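Local coordinates for protein EscN (Escherichia coli O127:H6, PDB 2OBL) that belongs to the P-loop NTPase clan as the type III secretion member of the ATP synthase alpha/beta family, at residues A[74-79]-A[216-221]; A[169-174]-A[220-225]; A[175-180]-A[191-196]. The protein carries 1 engineered substitution. All coordinates share one frame; numbering follows the deposited sequence.

Overall arrangement
Followed from the N terminus, the chain lays down strand 73-78, an inner strand of the central mixed sheet, whose partner in contact 1, on strand 214-222, comes 136 residues after segment 74-79. Within that long loop, strand 161-167 leads directly into helix 169-182. The first turn and a half of this helix forms contact 2 with residues 220-225, so contacts 1 and 2 end on the same strand, share T220 and V221, and touch where A78 meets L223. Contact 3 is nested inside both loops: the later turns of helix 169-182 close a short loop against the start of helix 194-204. Together the three lead from the buried sheet to the helices packed beyond its strand ends.

Contact 1 of 3, residues A[74-79]-A[216-221]; sequences IGIFAG and TAIYTV
The ring of F77 receives V221 over one face: CG2 of V221 stands 4.0 Å from the centroid of that ring and 24° off its normal, a CH-pi contact displaced toward the rim. V221 CB adds a closer approach at F77 CD1, 3.6 Å, the two side chains running alongside one another. With V221 CG1 anti to its own backbone N (chi1 175°), CG2 is placed over the face, while CG1 and CB meet the CD1 and CE1 side of the ring. R237 makes a cation-pi contact with the same ring from outside the pair. The Y219 ring is met less directly, its CD2 lying 3.8 Å from I74 O in an oblique approach.

Beneath these groups is a textbook parallel beta ladder, two neighbouring strands in the core of a P-loop NTPase domain. I74, I76 and A78 use their N-H groups and I74 and I76 also their carbonyls, giving five bonds that alternate along the pair. The bond from Y219 N to I74 O measures 2.8 Å and is nearly straight at 167°; the last, from A78 N to V221 O, is 3.0 Å. CA-H...O contacts fill the intervals, as between T220 CA and I76 O.

I74, I76, I218 and T220 share one face of the sheet. There I76 CD1 meets I218 CG2 at 3.7 Å, and I74 CD1 reaches I218 CG1 at 4.1 Å. Helix 84-94 packs on this face, while T220 OG1 bonds to D167 on strand 161-167.

Strand 73-78 leads into what is probably the Walker A loop, beginning at A78. With its N bonded to V221 and its O probably to L223, A78 enters that loop still held in the sheet, between side chains that are mostly apolar.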
# COMPACT_ATOMS: atom_id res chain seq x y z
N ILE A 74 -2.11 -4.58 3.72
CA ILE A 74 -1.69 -4.82 2.34
C ILE A 74 -0.25 -4.40 2.17
O ILE A 74 0.13 -3.34 2.65
CB ILE A 74 -2.54 -3.94 1.38
CG1 ILE A 74 -4.04 -4.21 1.58
CG2 ILE A 74 -2.10 -4.12 -0.08
CD1 ILE A 74 -4.91 -2.97 1.36
N GLY A 75 0.56 -5.21 1.50
CA GLY A 75 1.94 -4.81 1.22
C GLY A 75 2.10 -4.45 -0.25
O GLY A 75 1.49 -5.09 -1.11
N ILE A 76 2.91 -3.44 -0.54
CA ILE A 76 3.30 -3.18 -1.92
C ILE A 76 4.82 -3.35 -1.96
O ILE A 76 5.54 -2.66 -1.25
CB ILE A 76 2.94 -1.75 -2.37
CG1 ILE A 76 1.41 -1.56 -2.37
CG2 ILE A 76 3.56 -1.46 -3.77
CD1 ILE A 76 0.95 -0.13 -2.74
N PHE A 77 5.27 -4.30 -2.79
CA PHE A 77 6.68 -4.68 -2.90
C PHE A 77 7.22 -4.09 -4.20
O PHE A 77 6.66 -4.35 -5.27
CB PHE A 77 6.81 -6.21 -2.94
CG PHE A 77 6.45 -6.89 -1.63
CD1 PHE A 77 7.46 -7.40 -0.80
CD2 PHE A 77 5.13 -7.00 -1.23
CE1 PHE A 77 7.13 -8.01 0.41
CE2 PHE A 77 4.80 -7.61 -0.01
CZ PHE A 77 5.81 -8.10 0.81
N ALA A 78 8.28 -3.28 -4.12
CA ALA A 78 8.77 -2.56 -5.29
C ALA A 78 10.24 -2.19 -5.17
O ALA A 78 10.70 -1.74 -4.12
CB ALA A 78 7.93 -1.31 -5.54
N GLY A 79 10.99 -2.34 -6.26
CA GLY A 79 12.35 -1.81 -6.30
C GLY A 79 12.34 -0.37 -6.76
O GLY A 79 11.28 0.28 -6.79
N THR A 216 -7.42 0.66 7.32
CA THR A 216 -6.91 -0.20 6.27
C THR A 216 -5.51 0.31 6.05
O THR A 216 -5.30 1.54 5.96
CB THR A 216 -7.73 -0.05 4.98
OG1 THR A 216 -9.11 -0.29 5.27
CG2 THR A 216 -7.25 -1.03 3.91
N ALA A 217 -4.54 -0.60 5.99
CA ALA A 217 -3.17 -0.15 5.99
C ALA A 217 -2.41 -0.70 4.80
O ALA A 217 -2.59 -1.85 4.43
CB ALA A 217 -2.49 -0.55 7.29
N ILE A 218 -1.58 0.15 4.20
CA ILE A 218 -0.70 -0.26 3.12
C ILE A 218 0.72 -0.01 3.57
O ILE A 218 1.06 1.12 3.93
CB ILE A 218 -0.99 0.57 1.87
CG1 ILE A 218 -2.35 0.19 1.28
CG2 ILE A 218 0.11 0.40 0.83
CD1 ILE A 218 -2.78 1.15 0.15
N TYR A 219 1.54 -1.06 3.52
CA TYR A 219 2.95 -0.99 3.93
C TYR A 219 3.83 -1.27 2.72
O TYR A 219 3.66 -2.30 2.06
CB TYR A 219 3.23 -2.05 5.01
CG TYR A 219 2.34 -1.94 6.21
CD1 TYR A 219 2.68 -1.09 7.27
CD2 TYR A 219 1.14 -2.66 6.29
CE1 TYR A 219 1.86 -0.97 8.38
CE2 TYR A 219 0.30 -2.54 7.40
CZ TYR A 219 0.68 -1.69 8.44
OH TYR A 219 -0.14 -1.57 9.53
N THR A 220 4.76 -0.38 2.42
CA THR A 220 5.67 -0.68 1.29
C THR A 220 6.93 -1.38 1.75
O THR A 220 7.46 -1.12 2.84
CB THR A 220 6.03 0.54 0.45
OG1 THR A 220 6.87 1.41 1.20
CG2 THR A 220 4.77 1.29 -0.00
N VAL A 221 7.42 -2.26 0.89
CA VAL A 221 8.64 -3.01 1.09
C VAL A 221 9.53 -2.69 -0.12
O VAL A 221 9.13 -2.88 -1.28
CB VAL A 221 8.36 -4.53 1.14
CG1 VAL A 221 9.70 -5.31 1.23
CG2 VAL A 221 7.43 -4.86 2.33

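Contact 2 of 3, residues A[169-174]-A[220-225]; sequences VTRYAR and TVLLES
V169 and T170 open helix 169-182 and rest on the end of strand 214-222, at the C-terminal end of the strands of the P-loop NTPase sheet. Hydrogen bonds make the first link. V169 N donates to T220 O at 2.9 Å in a bent bond. T170 OG1 then accepts L222 N at 2.8 Å along a much straighter path, 168°; its hydroxyl, anti to the carbonyl carbon (chi1 -62°), is turned to the strand. Two backbone groups at the strand end are thereby satisfied by the helix start.

Apolar contact follows. L222 packs across T170, its CB and CG each 4.1 Å from T170 CB. V169 CG1 lies alongside V221 CG2 at 3.7 Å. L222 CD1 lies obliquely against the R171 guanidinium, 3.6 Å from NE, the same NE that forms a salt bridge with E107.

Charge joins the outer ends. R174, extended from CG to NE, comes from the opposite direction to E224, and its NH2 donates to E224 OE2 at 2.8 Å. The carboxylate and guanidinium are nearly coplanar, 17° apart, and OE2 uses its anti lone pair. From within the same helix, T170 CG2 lies over one face of this guanidinium, 3.5 Å above its plane and offset toward the rim. A single water molecule doubles the bridge, accepting from R174 NH1 and donating to E224 OE2.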
# COMPACT_ATOMS: atom_id res chain seq x y z
N VAL A 169 7.93 0.23 5.31
CA VAL A 169 8.24 -0.60 6.46
C VAL A 169 9.72 -0.98 6.42
O VAL A 169 10.35 -1.17 7.46
CB VAL A 169 7.29 -1.83 6.57
CG1 VAL A 169 7.52 -2.83 5.45
CG2 VAL A 169 7.45 -2.49 7.95
N THR A 170 10.29 -1.05 5.21
CA THR A 170 11.72 -1.35 5.05
C THR A 170 12.60 -0.34 5.78
O THR A 170 13.52 -0.72 6.52
CB THR A 170 12.09 -1.37 3.56
OG1 THR A 170 11.34 -2.40 2.91
CG2 THR A 170 13.60 -1.60 3.39
N ARG A 171 12.35 0.95 5.58
CA ARG A 171 13.20 1.97 6.20
C ARG A 171 12.85 2.19 7.66
O ARG A 171 13.73 2.55 8.47
CB ARG A 171 13.19 3.27 5.40
CG ARG A 171 13.85 3.10 4.03
CD ARG A 171 14.21 4.44 3.40
NE ARG A 171 14.49 4.33 1.97
CZ ARG A 171 15.71 4.20 1.46
NH1 ARG A 171 16.76 4.17 2.27
NH2 ARG A 171 15.88 4.13 0.14
N TYR A 172 11.59 1.92 8.02
CA TYR A 172 11.22 1.86 9.42
C TYR A 172 12.09 0.80 10.11
O TYR A 172 12.63 1.04 11.20
CB TYR A 172 9.75 1.47 9.63
CG TYR A 172 9.58 0.80 10.97
CD1 TYR A 172 9.50 1.56 12.14
CD2 TYR A 172 9.57 -0.59 11.09
CE1 TYR A 172 9.40 0.96 13.38
CE2 TYR A 172 9.47 -1.20 12.33
CZ TYR A 172 9.39 -0.42 13.47
OH TYR A 172 9.30 -1.02 14.70
N ALA A 173 12.18 -0.37 9.49
CA ALA A 173 12.91 -1.51 10.09
C ALA A 173 14.40 -1.23 10.22
O ALA A 173 15.04 -1.65 11.19
CB ALA A 173 12.66 -2.78 9.30
N ARG A 174 14.97 -0.53 9.24
CA ARG A 174 16.39 -0.20 9.30
C ARG A 174 16.62 0.78 10.45
O ARG A 174 17.62 0.68 11.15
CB ARG A 174 16.86 0.39 7.98
CG ARG A 174 16.91 -0.65 6.86
CD ARG A 174 17.21 0.05 5.54
NE ARG A 174 17.15 -0.89 4.42
CZ ARG A 174 17.21 -0.51 3.15
NH1 ARG A 174 17.35 0.78 2.84
NH2 ARG A 174 17.16 -1.42 2.18
N THR A 220 4.76 -0.38 2.42
CA THR A 220 5.67 -0.68 1.29
C THR A 220 6.93 -1.38 1.75
O THR A 220 7.46 -1.12 2.84
CB THR A 220 6.03 0.54 0.45
OG1 THR A 220 6.87 1.41 1.20
CG2 THR A 220 4.77 1.29 -0.00
N VAL A 221 7.42 -2.26 0.89
CA VAL A 221 8.64 -3.01 1.09
C VAL A 221 9.53 -2.69 -0.12
O VAL A 221 9.13 -2.88 -1.28
CB VAL A 221 8.36 -4.53 1.14
CG1 VAL A 221 9.70 -5.31 1.23
CG2 VAL A 221 7.43 -4.86 2.33
N LEU A 222 10.72 -2.18 0.16
CA LEU A 222 11.58 -1.65 -0.88
C LEU A 222 12.55 -2.74 -1.24
O LEU A 222 13.26 -3.26 -0.36
CB LEU A 222 12.35 -0.43 -0.38
CG LEU A 222 11.47 0.72 0.13
CD1 LEU A 222 12.31 1.98 0.29
CD2 LEU A 222 10.24 0.96 -0.78
N LEU A 223 12.56 -3.11 -2.51
CA LEU A 223 13.37 -4.23 -2.97
C LEU A 223 14.70 -3.72 -3.48
O LEU A 223 14.77 -2.73 -4.21
CB LEU A 223 12.63 -5.01 -4.05
CG LEU A 223 11.30 -5.63 -3.61
CD1 LEU A 223 10.63 -6.33 -4.79
CD2 LEU A 223 11.52 -6.60 -2.44
N GLU A 224 15.77 -4.39 -3.08
CA GLU A 224 17.10 -4.01 -3.54
C GLU A 224 17.45 -4.80 -4.80
O GLU A 224 16.96 -5.92 -5.00
CB GLU A 224 18.14 -4.21 -2.43
CG GLU A 224 17.91 -3.33 -1.19
CD GLU A 224 18.19 -1.85 -1.41
OE1 GLU A 224 18.62 -1.48 -2.53
OE2 GLU A 224 17.99 -1.05 -0.47
N SER A 225 18.26 -4.21 -5.67
CA SER A 225 18.65 -4.89 -6.89
C SER A 225 19.89 -5.71 -6.56
O SER A 225 20.97 -5.48 -7.11
CB SER A 225 18.93 -3.89 -8.02
OG SER A 225 17.75 -3.16 -8.34
O HOH W 1 18.29 1.56 0.22

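Contact 3 of 3, residues A[175-180]-A[191-196]; sequences AARDVG and GFPPSV. With ACT (acetate ion), chain C.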
# COMPACT_ATOMS: atom_id res chain seq x y z
N ALA A 175 15.71 1.72 10.63
CA ALA A 175 15.80 2.65 11.78
C ALA A 175 15.68 1.87 13.09
O ALA A 175 16.47 2.06 14.01
CB ALA A 175 14.73 3.75 11.68
N ALA A 176 14.67 1.01 13.18
CA ALA A 176 14.45 0.22 14.39
C ALA A 176 15.64 -0.70 14.69
O ALA A 176 15.97 -0.97 15.87
CB ALA A 176 13.14 -0.57 14.26
N ARG A 177 16.28 -1.18 13.62
CA ARG A 177 17.50 -2.00 13.75
C ARG A 177 18.58 -1.19 14.47
O ARG A 177 19.20 -1.67 15.42
CB ARG A 177 18.00 -2.43 12.36
CG ARG A 177 19.38 -3.12 12.34
CD ARG A 177 19.94 -3.10 10.90
NE ARG A 177 20.17 -1.72 10.46
CZ ARG A 177 20.29 -1.33 9.20
NH1 ARG A 177 20.21 -2.23 8.21
NH2 ARG A 177 20.50 -0.04 8.92
N ASP A 178 18.82 0.02 13.98
CA ASP A 178 19.90 0.83 14.48
C ASP A 178 19.64 1.21 15.93
O ASP A 178 20.56 1.20 16.74
CB ASP A 178 20.11 2.05 13.59
CG ASP A 178 20.67 1.66 12.23
OD1 ASP A 178 21.16 0.52 12.11
OD2 ASP A 178 20.63 2.49 11.31
N VAL A 179 18.38 1.49 16.27
CA VAL A 179 17.98 1.75 17.67
C VAL A 179 18.23 0.53 18.55
O VAL A 179 18.83 0.63 19.63
CB VAL A 179 16.50 2.15 17.78
CG1 VAL A 179 16.04 2.27 19.26
CG2 VAL A 179 16.26 3.46 17.03
N GLY A 180 17.80 -0.63 18.07
CA GLY A 180 17.96 -1.89 18.81
C GLY A 180 19.41 -2.25 19.05
O GLY A 180 19.79 -2.63 20.17
N GLY A 191 21.38 -8.91 10.08
CA GLY A 191 21.76 -7.64 10.68
C GLY A 191 20.73 -7.03 11.63
O GLY A 191 21.01 -6.03 12.30
N PHE A 192 19.56 -7.67 11.71
CA PHE A 192 18.45 -7.18 12.54
C PHE A 192 18.39 -7.82 13.91
O PHE A 192 18.50 -9.04 14.03
CB PHE A 192 17.10 -7.38 11.83
CG PHE A 192 16.95 -6.55 10.58
CD1 PHE A 192 16.49 -5.24 10.66
CD2 PHE A 192 17.31 -7.06 9.35
CE1 PHE A 192 16.38 -4.45 9.54
CE2 PHE A 192 17.20 -6.29 8.19
CZ PHE A 192 16.74 -4.97 8.28
N PRO A 193 18.20 -7.00 14.96
CA PRO A 193 18.00 -7.60 16.29
C PRO A 193 16.55 -8.08 16.52
O PRO A 193 15.62 -7.68 15.79
CB PRO A 193 18.34 -6.46 17.23
CG PRO A 193 17.95 -5.19 16.45
CD PRO A 193 18.18 -5.53 14.99
N PRO A 194 16.37 -8.94 17.52
CA PRO A 194 15.06 -9.45 17.88
C PRO A 194 13.95 -8.40 17.98
O PRO A 194 12.83 -8.68 17.53
CB PRO A 194 15.32 -10.13 19.23
CG PRO A 194 16.74 -10.60 19.13
CD PRO A 194 17.44 -9.49 18.38
N SER A 195 14.25 -7.22 18.51
CA SER A 195 13.24 -6.17 18.71
C SER A 195 12.50 -5.76 17.43
O SER A 195 11.31 -5.46 17.46
CB SER A 195 13.85 -4.93 19.36
OG SER A 195 14.91 -4.38 18.60
N VAL A 196 13.21 -5.72 16.31
CA VAL A 196 12.59 -5.28 15.07
C VAL A 196 11.55 -6.32 14.64
O VAL A 196 10.42 -5.99 14.29
CB VAL A 196 13.62 -5.05 13.95
CG1 VAL A 196 12.92 -4.54 12.69
CG2 VAL A 196 14.67 -4.04 14.40
C ACT C . 20.70 -0.16 5.38
O ACT C . 20.60 -1.36 5.75
OXT ACT C . 20.89 0.70 6.28
CH3 ACT C . 20.60 0.20 3.93
O HOH W 2 14.31 -1.83 17.84
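R177, V196 and P193 bury the most surface where helix 169-182 turns back against the start of helix 194-204: two successive helices joined by a loop, in a P-loop NTPase domain of the ATP synthase alpha/beta family.

R177 dominates. Its CG is anti to the backbone N (chi1 171°), which lays the aliphatic chain along G191, F192 and P193. CG of R177 touches G191 O at 3.3 Å, and CB of R177 lies 3.6 Å from F192 CD1. Farther out, CD of R177 stands over one face of the F192 ring, offset toward the rim. A bend at chi3 (64°) then turns the guanidinium, whose plane stays within 28° of that ring. The charged end looks elsewhere: NE forms a salt bridge with D178 OD1 at 3.0 Å, reaching that oxygen from above the carboxylate plane. At another edge, NH1 and NH2 each give one nearly straight bond to an acetate, probably from the crystallisation liquor, NH1 to its O at 2.6 Å. The D178 bridge and, in this crystal, the acetate fix the rotation of the guanidinium.

V196 sends CG2 into the helix backbone, 3.4 Å from R177 N, and the same methyl meets A176 CB. Helix 231-239 packs on V196 and F192 from beyond the pair. P193, at the N-cap position of helix 194-204, crosses R177 at about a right angle, its CD 3.8 Å from R177 CG. G180 has no side chain, which leaves room for P193 CG and S195 OG to come close to the helix. S195 OG bonds to E185, and one water donates to both S195 OG and A176 O, 2.7 Å from each.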